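MHC class I antigen (Ctenopharyngodon idella, PDB 5H5Z) probably presents short peptides at the cell surface to T cells, as a class I heavy chain paired with beta-2-microglobulin. Local coordinates at residues A[179-184]-A[254-259]; A[191-196]-A[239-244]; A[197-202]-A[233-238]. All blocks are in the same frame, centred on the assembly; numbering follows the deposited sequence.

Contact 1 (A[179-184]-A[254-259]); sequences VSPQVS and CVVEHQ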
ATOM      1  N   VAL A 179       1.321 -17.316   7.463  1.00 26.84           N
ATOM      2  CA  VAL A 179       0.934 -17.037   8.844  1.00 24.58           C
ATOM      3  C   VAL A 179      -0.594 -17.044   8.927  1.00 24.10           C
ATOM      4  O   VAL A 179      -1.267 -16.290   8.216  1.00 24.41           O
ATOM      5  CB  VAL A 179       1.488 -15.679   9.337  1.00 26.48           C
ATOM      6  CG1 VAL A 179       1.235 -15.508  10.827  1.00 27.48           C
ATOM      7  CG2 VAL A 179       2.980 -15.561   9.050  1.00 24.90           C
ATOM      8  N   SER A 180      -1.132 -17.901   9.788  0.58 24.69           N
ATOM      9  CA  SER A 180      -2.581 -18.034   9.934  0.58 25.13           C
ATOM     10  C   SER A 180      -3.207 -16.829  10.649  0.58 22.93           C
ATOM     11  O   SER A 180      -2.563 -16.205  11.498  0.58 22.83           O
ATOM     12  CB  SER A 180      -2.936 -19.340  10.650  0.58 27.13           C
ATOM     13  OG  SER A 180      -2.479 -20.461   9.909  0.58 24.71           O
ATOM     14  N   PRO A 181      -4.460 -16.488  10.295  1.00 22.53           N
ATOM     15  CA  PRO A 181      -5.133 -15.372  10.973  1.00 22.26           C
ATOM     16  C   PRO A 181      -5.447 -15.668  12.435  1.00 21.88           C
ATOM     17  O   PRO A 181      -5.757 -16.811  12.797  1.00 24.54           O
ATOM     18  CB  PRO A 181      -6.431 -15.166  10.177  1.00 21.95           C
ATOM     19  CG  PRO A 181      -6.582 -16.343   9.292  1.00 24.91           C
ATOM     20  CD  PRO A 181      -5.251 -17.032   9.172  1.00 22.01           C
ATOM     21  N   GLN A 182      -5.315 -14.639  13.264  1.00 22.04           N
ATOM     22  CA  GLN A 182      -5.840 -14.667  14.623  1.00 22.04           C
ATOM     23  C   GLN A 182      -7.266 -14.141  14.534  1.00 22.54           C
ATOM     24  O   GLN A 182      -7.490 -13.034  14.051  1.00 22.16           O
ATOM     25  CB  GLN A 182      -4.973 -13.822  15.561  1.00 25.49           C
ATOM     26  CG  GLN A 182      -3.536 -14.329  15.677  1.00 34.14           C
ATOM     27  CD  GLN A 182      -2.631 -13.425  16.494  1.00 43.28           C
ATOM     28  OE1 GLN A 182      -1.613 -12.933  15.994  1.00 44.04           O
ATOM     29  NE2 GLN A 182      -2.984 -13.208  17.756  1.00 50.49           N
ATOM     30  N   VAL A 183      -8.229 -14.947  14.976  1.00 23.72           N
ATOM     31  CA  VAL A 183      -9.645 -14.661  14.742  1.00 23.15           C
ATOM     32  C   VAL A 183     -10.393 -14.436  16.049  1.00 24.26           C
ATOM     33  O   VAL A 183     -10.245 -15.213  16.997  1.00 25.71           O
ATOM     34  CB  VAL A 183     -10.328 -15.800  13.944  1.00 24.03           C
ATOM     35  CG1 VAL A 183     -11.797 -15.486  13.680  1.00 24.22           C
ATOM     36  CG2 VAL A 183      -9.597 -16.065  12.631  1.00 24.21           C
ATOM     37  N   SER A 184     -11.186 -13.364  16.095  1.00 21.15           N
ATOM     38  CA  SER A 184     -12.072 -13.096  17.231  1.00 22.49           C
ATOM     39  C   SER A 184     -13.480 -12.721  16.764  1.00 23.77           C
ATOM     40  O   SER A 184     -13.660 -12.224  15.648  1.00 23.41           O
ATOM     41  CB  SER A 184     -11.503 -11.982  18.116  1.00 23.00           C
ATOM     42  OG  SER A 184     -10.279 -12.370  18.719  1.00 30.82           O
ATOM     43  N   CYS A 254     -18.953 -17.775  12.579  1.00 28.09           N
ATOM     44  CA  CYS A 254     -18.092 -17.211  11.547  1.00 29.01           C
ATOM     45  C   CYS A 254     -17.066 -18.251  11.143  1.00 28.01           C
ATOM     46  O   CYS A 254     -16.539 -18.966  11.998  1.00 29.55           O
ATOM     47  CB  CYS A 254     -17.358 -15.966  12.046  1.00 35.53           C
ATOM     48  SG  CYS A 254     -16.215 -15.335  10.801  1.00 39.80           S
ATOM     49  N   VAL A 255     -16.787 -18.332   9.844  1.00 24.93           N
ATOM     50  CA  VAL A 255     -15.736 -19.209   9.337  1.00 24.91           C
ATOM     51  C   VAL A 255     -14.692 -18.370   8.603  1.00 24.23           C
ATOM     52  O   VAL A 255     -15.017 -17.643   7.661  1.00 27.85           O
ATOM     53  CB  VAL A 255     -16.293 -20.324   8.418  1.00 26.25           C
ATOM     54  CG1 VAL A 255     -15.172 -21.249   7.955  1.00 30.76           C
ATOM     55  CG2 VAL A 255     -17.374 -21.131   9.131  1.00 31.39           C
ATOM     56  N   VAL A 256     -13.444 -18.458   9.057  1.00 24.83           N
ATOM     57  CA  VAL A 256     -12.329 -17.781   8.393  1.00 23.95           C
ATOM     58  C   VAL A 256     -11.431 -18.813   7.718  1.00 27.07           C
ATOM     59  O   VAL A 256     -10.889 -19.708   8.380  1.00 28.02           O
ATOM     60  CB  VAL A 256     -11.503 -16.911   9.369  1.00 22.07           C
ATOM     61  CG1 VAL A 256     -10.363 -16.223   8.637  1.00 23.71           C
ATOM     62  CG2 VAL A 256     -12.385 -15.869  10.036  1.00 23.72           C
ATOM     63  N   GLU A 257     -11.291 -18.690   6.399  1.00 24.09           N
ATOM     64  CA  GLU A 257     -10.446 -19.593   5.619  1.00 27.84           C
ATOM     65  C   GLU A 257      -9.203 -18.890   5.074  1.00 27.20           C
ATOM     66  O   GLU A 257      -9.293 -17.833   4.453  1.00 28.21           O
ATOM     67  CB  GLU A 257     -11.236 -20.247   4.478  1.00 26.55           C
ATOM     68  CG  GLU A 257     -10.453 -21.340   3.753  1.00 31.47           C
ATOM     69  CD  GLU A 257     -11.269 -22.078   2.706  1.00 34.20           C
ATOM     70  OE1 GLU A 257     -10.681 -22.491   1.688  1.00 39.52           O
ATOM     71  OE2 GLU A 257     -12.491 -22.247   2.893  1.00 33.40           O
ATOM     72  N   HIS A 258      -8.044 -19.502   5.304  1.00 26.75           N
ATOM     73  CA  HIS A 258      -6.762 -18.970   4.850  1.00 23.85           C
ATOM     74  C   HIS A 258      -5.845 -20.150   4.590  1.00 27.45           C
ATOM     75  O   HIS A 258      -5.725 -21.035   5.438  1.00 29.63           O
ATOM     76  CB  HIS A 258      -6.172 -18.056   5.928  1.00 23.60           C
ATOM     77  CG  HIS A 258      -4.819 -17.499   5.600  1.00 25.30           C
ATOM     78  ND1 HIS A 258      -4.638 -16.402   4.784  1.00 28.59           N
ATOM     79  CD2 HIS A 258      -3.584 -17.864   6.015  1.00 23.12           C
ATOM     80  CE1 HIS A 258      -3.349 -16.132   4.693  1.00 29.34           C
ATOM     81  NE2 HIS A 258      -2.688 -17.002   5.432  1.00 29.93           N
ATOM     82  N   GLN A 259      -5.218 -20.167   3.413  1.00 26.44           N
ATOM     83  CA  GLN A 259      -4.319 -21.258   3.016  1.00 29.49           C
ATOM     84  C   GLN A 259      -4.941 -22.651   3.223  1.00 30.40           C
ATOM     85  O   GLN A 259      -4.337 -23.522   3.854  1.00 33.71           O
ATOM     86  CB  GLN A 259      -2.968 -21.140   3.743  1.00 31.42           C
ATOM     87  CG  GLN A 259      -2.197 -19.865   3.439  1.00 31.87           C
ATOM     88  CD  GLN A 259      -1.786 -19.759   1.982  1.00 34.94           C
ATOM     89  OE1 GLN A 259      -1.174 -20.675   1.430  1.00 36.57           O
ATOM     90  NE2 GLN A 259      -2.122 -18.637   1.352  1.00 34.42           N
TER
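His258 and Pro181 meet where the two sheets of the alpha 3 immunoglobulin domain close on each other, and with Val256 they bury most of the surface in this contact. The pyrrolidine ring of Pro181 lies against the root of the histidine: its CD sits 3.5 Å from CB of His258 and nearly as close to CG, while CG of Pro181 sits between the two neighbours, 3.8 Å from both CB of His258 and CG1 of Val256. One proline ring therefore spans two residues that point inward from the same strand. The imidazole of His258 stands out from its strand because CG is anti to the backbone N (chi1 177°), which carries the ring past the proline to the backbone of Val179 and Ser180. There NE2 approaches O of Val179 at 3.2 Å, but the angle is too poor for a hydrogen bond. The ring is held instead by its two nitrogens: ND1 bonds to Gly205 O, and NE2 makes a weak hydrogen bond to Tyr202 O. CG of Gln259 rests on one face of the ring, displaced toward its rim. Further along, Val183 and Val256 point at each other tip to tip, with CG1 of Val183 3.7 Å from CG2 of Val256. Apart from the close polar approach at Val179, the segments meet through apolar side chains with no backbone pairing, as strands of facing sheets in a beta sandwich do. Strand 182-187 is an outer strand of one sheet, bordered within the chain by strand 194-201, whose Ala198 and Phe201 touch Pro181 and whose Cys196 touches both valines. Strand 252-258 runs in the facing sheet between 207-212 and 261-266, and Ile263 and Lys265 of the latter also pack on Val183.

Contact 2 (A[191-196]-A[239-244]); sequences SSPVTC and TLNVGP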
ATOM      1  N   SER A 191     -27.293  -6.598  21.911  1.00 32.98           N
ATOM      2  CA  SER A 191     -28.283  -6.403  20.857  1.00 36.34           C
ATOM      3  C   SER A 191     -27.685  -5.856  19.559  1.00 35.18           C
ATOM      4  O   SER A 191     -28.401  -5.665  18.574  1.00 32.58           O
ATOM      5  CB  SER A 191     -29.423  -5.509  21.349  1.00 46.30           C
ATOM      6  OG  SER A 191     -30.068  -6.100  22.461  1.00 54.93           O
ATOM      7  N   SER A 192     -26.377  -5.613  19.568  1.00 31.26           N
ATOM      8  CA  SER A 192     -25.682  -4.992  18.443  1.00 27.91           C
ATOM      9  C   SER A 192     -25.168  -6.016  17.428  1.00 29.36           C
ATOM     10  O   SER A 192     -25.211  -7.221  17.693  1.00 29.21           O
ATOM     11  CB  SER A 192     -24.531  -4.130  18.965  1.00 32.87           C
ATOM     12  OG  SER A 192     -25.031  -2.964  19.586  1.00 38.84           O
ATOM     13  N   PRO A 193     -24.682  -5.544  16.256  1.00 28.80           N
ATOM     14  CA  PRO A 193     -24.108  -6.481  15.286  1.00 28.90           C
ATOM     15  C   PRO A 193     -22.882  -7.216  15.831  1.00 27.31           C
ATOM     16  O   PRO A 193     -22.266  -6.776  16.808  1.00 25.31           O
ATOM     17  CB  PRO A 193     -23.699  -5.577  14.116  1.00 28.97           C
ATOM     18  CG  PRO A 193     -24.538  -4.351  14.250  1.00 32.01           C
ATOM     19  CD  PRO A 193     -24.739  -4.165  15.725  1.00 30.95           C
ATOM     20  N   VAL A 194     -22.547  -8.337  15.202  1.00 25.21           N
ATOM     21  CA  VAL A 194     -21.392  -9.134  15.603  1.00 24.92           C
ATOM     22  C   VAL A 194     -20.352  -9.051  14.493  1.00 22.73           C
ATOM     23  O   VAL A 194     -20.681  -9.229  13.317  1.00 22.47           O
ATOM     24  CB  VAL A 194     -21.779 -10.602  15.878  1.00 25.84           C
ATOM     25  CG1 VAL A 194     -20.554 -11.416  16.273  1.00 28.30           C
ATOM     26  CG2 VAL A 194     -22.852 -10.681  16.965  1.00 29.39           C
ATOM     27  N   THR A 195     -19.109  -8.762  14.878  1.00 23.76           N
ATOM     28  CA  THR A 195     -18.003  -8.610  13.935  1.00 22.42           C
ATOM     29  C   THR A 195     -17.022  -9.777  14.049  1.00 23.01           C
ATOM     30  O   THR A 195     -16.506 -10.074  15.130  1.00 23.56           O
ATOM     31  CB  THR A 195     -17.248  -7.280  14.155  1.00 24.19           C
ATOM     32  OG1 THR A 195     -18.134  -6.183  13.909  1.00 27.23           O
ATOM     33  CG2 THR A 195     -16.055  -7.156  13.204  1.00 27.01           C
ATOM     34  N   CYS A 196     -16.777 -10.437  12.925  1.00 22.54           N
ATOM     35  CA  CYS A 196     -15.733 -11.461  12.845  1.00 21.56           C
ATOM     36  C   CYS A 196     -14.454 -10.814  12.323  1.00 21.60           C
ATOM     37  O   CYS A 196     -14.386 -10.411  11.162  1.00 24.96           O
ATOM     38  CB  CYS A 196     -16.184 -12.584  11.920  1.00 24.48           C
ATOM     39  SG  CYS A 196     -15.056 -13.987  11.780  1.00 28.61           S
ATOM     40  N   THR A 239     -19.113  -8.209   9.221  1.00 26.11           N
ATOM     41  CA  THR A 239     -20.085  -7.863  10.248  1.00 26.48           C
ATOM     42  C   THR A 239     -21.442  -8.459   9.897  1.00 27.84           C
ATOM     43  O   THR A 239     -21.925  -8.286   8.777  1.00 30.67           O
ATOM     44  CB  THR A 239     -20.202  -6.330  10.401  1.00 29.27           C
ATOM     45  OG1 THR A 239     -18.912  -5.779  10.701  1.00 30.23           O
ATOM     46  CG2 THR A 239     -21.165  -5.961  11.516  1.00 26.76           C
ATOM     47  N   LEU A 240     -22.035  -9.166  10.857  1.00 26.09           N
ATOM     48  CA  LEU A 240     -23.373  -9.732  10.707  1.00 25.91           C
ATOM     49  C   LEU A 240     -24.363  -8.907  11.507  1.00 27.65           C
ATOM     50  O   LEU A 240     -24.200  -8.736  12.717  1.00 24.89           O
ATOM     51  CB  LEU A 240     -23.411 -11.186  11.192  1.00 24.84           C
ATOM     52  CG  LEU A 240     -24.761 -11.909  11.093  1.00 24.12           C
ATOM     53  CD1 LEU A 240     -25.102 -12.241   9.648  1.00 28.36           C
ATOM     54  CD2 LEU A 240     -24.775 -13.170  11.948  1.00 25.41           C
ATOM     55  N   ASN A 241     -25.387  -8.399  10.829  1.00 33.83           N
ATOM     56  CA  ASN A 241     -26.429  -7.640  11.502  1.00 38.77           C
ATOM     57  C   ASN A 241     -27.787  -8.327  11.469  1.00 35.88           C
ATOM     58  O   ASN A 241     -28.691  -7.919  10.742  1.00 37.48           O
ATOM     59  CB  ASN A 241     -26.526  -6.206  10.970  1.00 47.61           C
ATOM     60  CG  ASN A 241     -27.327  -5.300  11.891  1.00 48.20           C
ATOM     61  OD1 ASN A 241     -27.531  -5.615  13.067  1.00 51.66           O
ATOM     62  ND2 ASN A 241     -27.785  -4.173  11.364  1.00 59.22           N
ATOM     63  N   VAL A 242     -27.908  -9.395  12.250  1.00 33.93           N
ATOM     64  CA  VAL A 242     -29.208  -9.972  12.553  1.00 35.35           C
ATOM     65  C   VAL A 242     -29.500  -9.557  13.988  1.00 41.18           C
ATOM     66  O   VAL A 242     -28.614  -9.056  14.681  1.00 47.26           O
ATOM     67  CB  VAL A 242     -29.242 -11.507  12.362  1.00 36.06           C
ATOM     68  CG1 VAL A 242     -28.859 -11.873  10.934  1.00 33.51           C
ATOM     69  CG2 VAL A 242     -28.334 -12.220  13.361  1.00 39.41           C
ATOM     70  N   GLY A 243     -30.733  -9.737  14.436  1.00 48.41           N
ATOM     71  CA  GLY A 243     -31.090  -9.290  15.776  1.00 61.67           C
ATOM     72  C   GLY A 243     -30.566 -10.213  16.862  1.00 59.97           C
ATOM     73  O   GLY A 243     -30.140 -11.329  16.567  1.00 49.80           O
ATOM     74  N   PRO A 244     -30.589  -9.750  18.128  1.00 62.48           N
ATOM     75  CA  PRO A 244     -30.266 -10.635  19.248  1.00 49.97           C
ATOM     76  C   PRO A 244     -31.209 -11.839  19.314  1.00 51.22           C
ATOM     77  O   PRO A 244     -30.819 -12.895  19.804  1.00 41.70           O
ATOM     78  CB  PRO A 244     -30.461  -9.738  20.481  1.00 51.31           C
ATOM     79  CG  PRO A 244     -31.277  -8.578  20.006  1.00 54.68           C
ATOM     80  CD  PRO A 244     -30.856  -8.375  18.584  1.00 54.72           C
TER
HETATM   81  O   HOH W   1     -27.094  -9.042  16.828  1.00 34.32           O
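Val194 and Leu240 form the firm end of this contact, an antiparallel hydrogen-bonded pair. Leu240 N donates to Val194 O at 2.8 Å, and Val194 N returns the bond to Leu240 O at 3.0 Å. The same Val194 O also receives a CA-H contact from Thr239. One residue on, Thr195 and Thr239 make a non-hydrogen-bonded pair with both side chains on the other face of the sheet. Each threonine keeps OG1 anti to its carbonyl carbon (chi1 -63° and -57°), which brings the hydroxyls together in a weak hydrogen bond, Thr195 OG1 to Thr239 OG1 at 3.3 Å. The methyl CG2 of Thr239 turns instead to CB of Pro193, 3.7 Å away.

Beyond Pro193 the pairing gives way to looser contact near solvent. CG of Pro193 lies 3.5 Å from OD1 of Asn241, the two side chains running alongside each other, and then the chains separate enough for a water to enter: it bridges Ser192 O and Val242 O, the latter at 2.6 Å. At the far end Pro244, first residue of helix 244-249, rests its ring on exposed Ser191, with CG 3.7 Å from OG.

This is the end of an immunoglobulin sheet where paired strands part into loops. Strand 194-201 continues between 182-187 and 234-240, while Val194 and Leu240 face inward onto Trp210 of strand 207-212 and Trp247 of helix 244-249.

Contact 3 (A[197-202]-A[233-238]); sequences HATGFY and SFQRMS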
ATOM      1  N   HIS A 197     -13.455 -10.720  13.197  1.00 19.28           N
ATOM      2  CA  HIS A 197     -12.227  -9.986  12.928  1.00 20.74           C
ATOM      3  C   HIS A 197     -11.061 -10.956  12.777  1.00 21.43           C
ATOM      4  O   HIS A 197     -10.806 -11.760  13.675  1.00 22.45           O
ATOM      5  CB  HIS A 197     -11.957  -9.002  14.074  1.00 20.43           C
ATOM      6  CG  HIS A 197     -10.699  -8.204  13.912  1.00 23.15           C
ATOM      7  ND1 HIS A 197     -10.607  -7.118  13.067  1.00 28.07           N
ATOM      8  CD2 HIS A 197      -9.487  -8.323  14.503  1.00 22.45           C
ATOM      9  CE1 HIS A 197      -9.386  -6.615  13.131  1.00 26.64           C
ATOM     10  NE2 HIS A 197      -8.688  -7.326  13.997  1.00 28.28           N
ATOM     11  N   ALA A 198     -10.369 -10.870  11.640  1.00 20.45           N
ATOM     12  CA  ALA A 198      -9.199 -11.703  11.347  1.00 20.58           C
ATOM     13  C   ALA A 198      -7.990 -10.808  11.158  1.00 20.90           C
ATOM     14  O   ALA A 198      -8.043  -9.858  10.373  1.00 22.09           O
ATOM     15  CB  ALA A 198      -9.441 -12.531  10.095  1.00 18.46           C
ATOM     16  N   THR A 199      -6.899 -11.106  11.864  1.00 20.84           N
ATOM     17  CA  THR A 199      -5.703 -10.260  11.798  1.00 20.17           C
ATOM     18  C   THR A 199      -4.395 -11.051  11.852  1.00 20.77           C
ATOM     19  O   THR A 199      -4.355 -12.175  12.360  1.00 23.11           O
ATOM     20  CB  THR A 199      -5.695  -9.179  12.907  1.00 19.07           C
ATOM     21  OG1 THR A 199      -4.729  -8.167  12.586  1.00 21.49           O
ATOM     22  CG2 THR A 199      -5.372  -9.775  14.285  1.00 20.66           C
ATOM     23  N   GLY A 200      -3.331 -10.447  11.328  1.00 20.90           N
ATOM     24  CA  GLY A 200      -1.983 -10.984  11.477  1.00 21.75           C
ATOM     25  C   GLY A 200      -1.602 -12.032  10.457  1.00 20.88           C
ATOM     26  O   GLY A 200      -0.620 -12.745  10.635  1.00 25.10           O
ATOM     27  N   PHE A 201      -2.373 -12.122   9.382  1.00 20.47           N
ATOM     28  CA  PHE A 201      -2.166 -13.170   8.397  1.00 20.72           C
ATOM     29  C   PHE A 201      -1.347 -12.713   7.183  1.00 22.28           C
ATOM     30  O   PHE A 201      -1.319 -11.528   6.830  1.00 21.12           O
ATOM     31  CB  PHE A 201      -3.502 -13.804   7.970  1.00 20.57           C
ATOM     32  CG  PHE A 201      -4.504 -12.821   7.431  1.00 20.59           C
ATOM     33  CD1 PHE A 201      -4.503 -12.471   6.085  1.00 20.90           C
ATOM     34  CD2 PHE A 201      -5.462 -12.247   8.273  1.00 21.73           C
ATOM     35  CE1 PHE A 201      -5.435 -11.569   5.587  1.00 23.45           C
ATOM     36  CE2 PHE A 201      -6.389 -11.341   7.779  1.00 20.99           C
ATOM     37  CZ  PHE A 201      -6.374 -10.999   6.434  1.00 21.84           C
ATOM     38  N   TYR A 202      -0.671 -13.682   6.574  1.00 21.47           N
ATOM     39  CA  TYR A 202       0.060 -13.497   5.326  1.00 22.23           C
ATOM     40  C   TYR A 202       0.118 -14.856   4.634  1.00 22.23           C
ATOM     41  O   TYR A 202       0.338 -15.862   5.309  1.00 23.72           O
ATOM     42  CB  TYR A 202       1.473 -12.980   5.600  1.00 22.29           C
ATOM     43  CG  TYR A 202       2.191 -12.507   4.362  1.00 21.09           C
ATOM     44  CD1 TYR A 202       2.935 -13.396   3.575  1.00 21.33           C
ATOM     45  CD2 TYR A 202       2.134 -11.167   3.973  1.00 24.25           C
ATOM     46  CE1 TYR A 202       3.586 -12.962   2.434  1.00 23.30           C
ATOM     47  CE2 TYR A 202       2.796 -10.721   2.831  1.00 25.31           C
ATOM     48  CZ  TYR A 202       3.515 -11.624   2.071  1.00 26.25           C
ATOM     49  OH  TYR A 202       4.168 -11.191   0.942  1.00 28.83           O
ATOM     50  N   SER A 233       1.826  -7.751   7.864  1.00 22.56           N
ATOM     51  CA  SER A 233       0.679  -8.652   7.874  1.00 22.15           C
ATOM     52  C   SER A 233      -0.586  -7.888   7.504  1.00 21.17           C
ATOM     53  O   SER A 233      -0.551  -6.672   7.292  1.00 22.41           O
ATOM     54  CB  SER A 233       0.516  -9.350   9.233  1.00 22.22           C
ATOM     55  OG  SER A 233       0.056  -8.452  10.233  1.00 25.69           O
ATOM     56  N   PHE A 234      -1.699  -8.607   7.429  1.00 20.27           N
ATOM     57  CA  PHE A 234      -2.964  -8.031   6.991  1.00 20.87           C
ATOM     58  C   PHE A 234      -4.091  -8.351   7.945  1.00 22.07           C
ATOM     59  O   PHE A 234      -3.964  -9.246   8.789  1.00 21.98           O
ATOM     60  CB  PHE A 234      -3.308  -8.553   5.603  1.00 20.82           C
ATOM     61  CG  PHE A 234      -2.389  -8.045   4.543  1.00 22.72           C
ATOM     62  CD1 PHE A 234      -1.225  -8.739   4.215  1.00 21.10           C
ATOM     63  CD2 PHE A 234      -2.665  -6.846   3.901  1.00 23.08           C
ATOM     64  CE1 PHE A 234      -0.362  -8.257   3.240  1.00 24.72           C
ATOM     65  CE2 PHE A 234      -1.804  -6.352   2.926  1.00 28.21           C
ATOM     66  CZ  PHE A 234      -0.653  -7.058   2.596  1.00 28.89           C
ATOM     67  N   GLN A 235      -5.189  -7.611   7.809  1.00 20.29           N
ATOM     68  CA  GLN A 235      -6.404  -7.913   8.560  1.00 20.16           C
ATOM     69  C   GLN A 235      -7.634  -7.678   7.694  1.00 21.79           C
ATOM     70  O   GLN A 235      -7.562  -6.989   6.673  1.00 22.29           O
ATOM     71  CB  GLN A 235      -6.468  -7.100   9.858  1.00 19.88           C
ATOM     72  CG  GLN A 235      -6.624  -5.596   9.689  1.00 19.55           C
ATOM     73  CD  GLN A 235      -7.036  -4.930  10.984  1.00 20.07           C
ATOM     74  OE1 GLN A 235      -8.218  -4.682  11.211  1.00 24.36           O
ATOM     75  NE2 GLN A 235      -6.069  -4.671  11.856  1.00 18.53           N
ATOM     76  N   ARG A 236      -8.750  -8.274   8.103  1.00 19.13           N
ATOM     77  CA  ARG A 236     -10.039  -8.103   7.436  1.00 19.92           C
ATOM     78  C   ARG A 236     -11.136  -8.506   8.409  1.00 21.29           C
ATOM     79  O   ARG A 236     -10.925  -9.354   9.282  1.00 21.65           O
ATOM     80  CB  ARG A 236     -10.122  -8.961   6.168  1.00 19.42           C
ATOM     81  CG  ARG A 236     -11.187  -8.510   5.185  1.00 23.94           C
ATOM     82  CD  ARG A 236     -11.054  -9.192   3.833  1.00 24.46           C
ATOM     83  NE  ARG A 236     -12.000  -8.620   2.876  1.00 29.52           N
ATOM     84  CZ  ARG A 236     -11.985  -8.843   1.565  1.00 33.53           C
ATOM     85  NH1 ARG A 236     -11.064  -9.633   1.027  1.00 35.83           N
ATOM     86  NH2 ARG A 236     -12.895  -8.267   0.789  1.00 34.92           N
ATOM     87  N   MET A 237     -12.305  -7.899   8.263  1.00 23.18           N
ATOM     88  CA  MET A 237     -13.437  -8.272   9.097  1.00 20.86           C
ATOM     89  C   MET A 237     -14.739  -8.349   8.314  1.00 22.99           C
ATOM     90  O   MET A 237     -14.870  -7.768   7.235  1.00 24.91           O
ATOM     91  CB  MET A 237     -13.575  -7.319  10.290  1.00 21.82           C
ATOM     92  CG  MET A 237     -14.104  -5.936   9.941  1.00 24.10           C
ATOM     93  SD  MET A 237     -13.848  -4.819  11.321  1.00 34.16           S
ATOM     94  CE  MET A 237     -15.217  -3.687  11.085  1.00 37.69           C
ATOM     95  N   SER A 238     -15.692  -9.086   8.869  1.00 23.86           N
ATOM     96  CA  SER A 238     -17.052  -9.111   8.349  1.00 23.18           C
ATOM     97  C   SER A 238     -18.015  -8.898   9.499  1.00 24.58           C
ATOM     98  O   SER A 238     -17.770  -9.355  10.612  1.00 23.58           O
ATOM     99  CB  SER A 238     -17.352 -10.443   7.664  1.00 25.35           C
ATOM    100  OG  SER A 238     -18.668 -10.443   7.136  1.00 25.20           O
TER
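The Phe201 ring has the carbonyl oxygen of Phe234 over one face, 3.3 Å above its plane and offset toward the rim, while Arg236 N lies at its edge. The crowded rotamer of Phe201, CG between backbone N and carbonyl carbon (chi1 56°), folds the ring back across the neighbouring strand, where CE2 reaches CA of Gln235 at 3.5 Å and CE1 meets CB of Phe234. The two phenylalanine side chains cross at about a right angle. At the edge of the Phe234 ring lie O of Phe201 and CD2 of Tyr202, the latter 3.9 Å from CE1 of Phe234. On the opposite face of the sheet, the His197 ring receives OE1 of Gln235 in its plane, 3.0 Å from CE1, with ring and amide planes 78° apart; the sulfur of Met237 is also at this ring's edge.

These strands are central neighbours in the four-stranded sheet of the immunoglobulin C1-set domain. Ala198 and Arg236 exchange two 2.9 Å bonds, Ala198 N to Arg236 O and Arg236 N to Ala198 O. Then the register slips by one: Gly200 and Phe201 both face Phe234, a G1 beta bulge, with Gly200 at positive phi (85°). Phe234 O accepts from Gly200 N at 2.9 Å and, weakly, from Phe201 N, while Phe234 N donates to Phe201 O.

Thr199 and Gln235 lie alongside each other on the His197 face, which is covered by beta-2-microglobulin: Thr199 OG1 bonds to O of His13 of that chain, and Gln235 NE2 to O of its Ser12 as well as to Asn229 of the heavy chain.

All three contacts belong to the immunoglobulin domain. Contacts 2 and 3 are successive lengths of one strand pair, 194-201 with 234-240, their centres about 19 Å apart; Cys196 N to Ser238 O, 2.7 Å, is a probable hydrogen bond across the junction. Contact 1 links that sheet to the facing one. Its centre is about 8 Å from that of contact 3, and Gln182 N to Thr199 O, 2.8 Å, probably bonds the adjoining strands. With contact 2 it shares the Cys196–Cys254 disulfide, SG to SG 2.0 Å, which bridges the two sheets. Beta-2-microglobulin reaches contacts 1 and 3 but leaves contact 2 untouched.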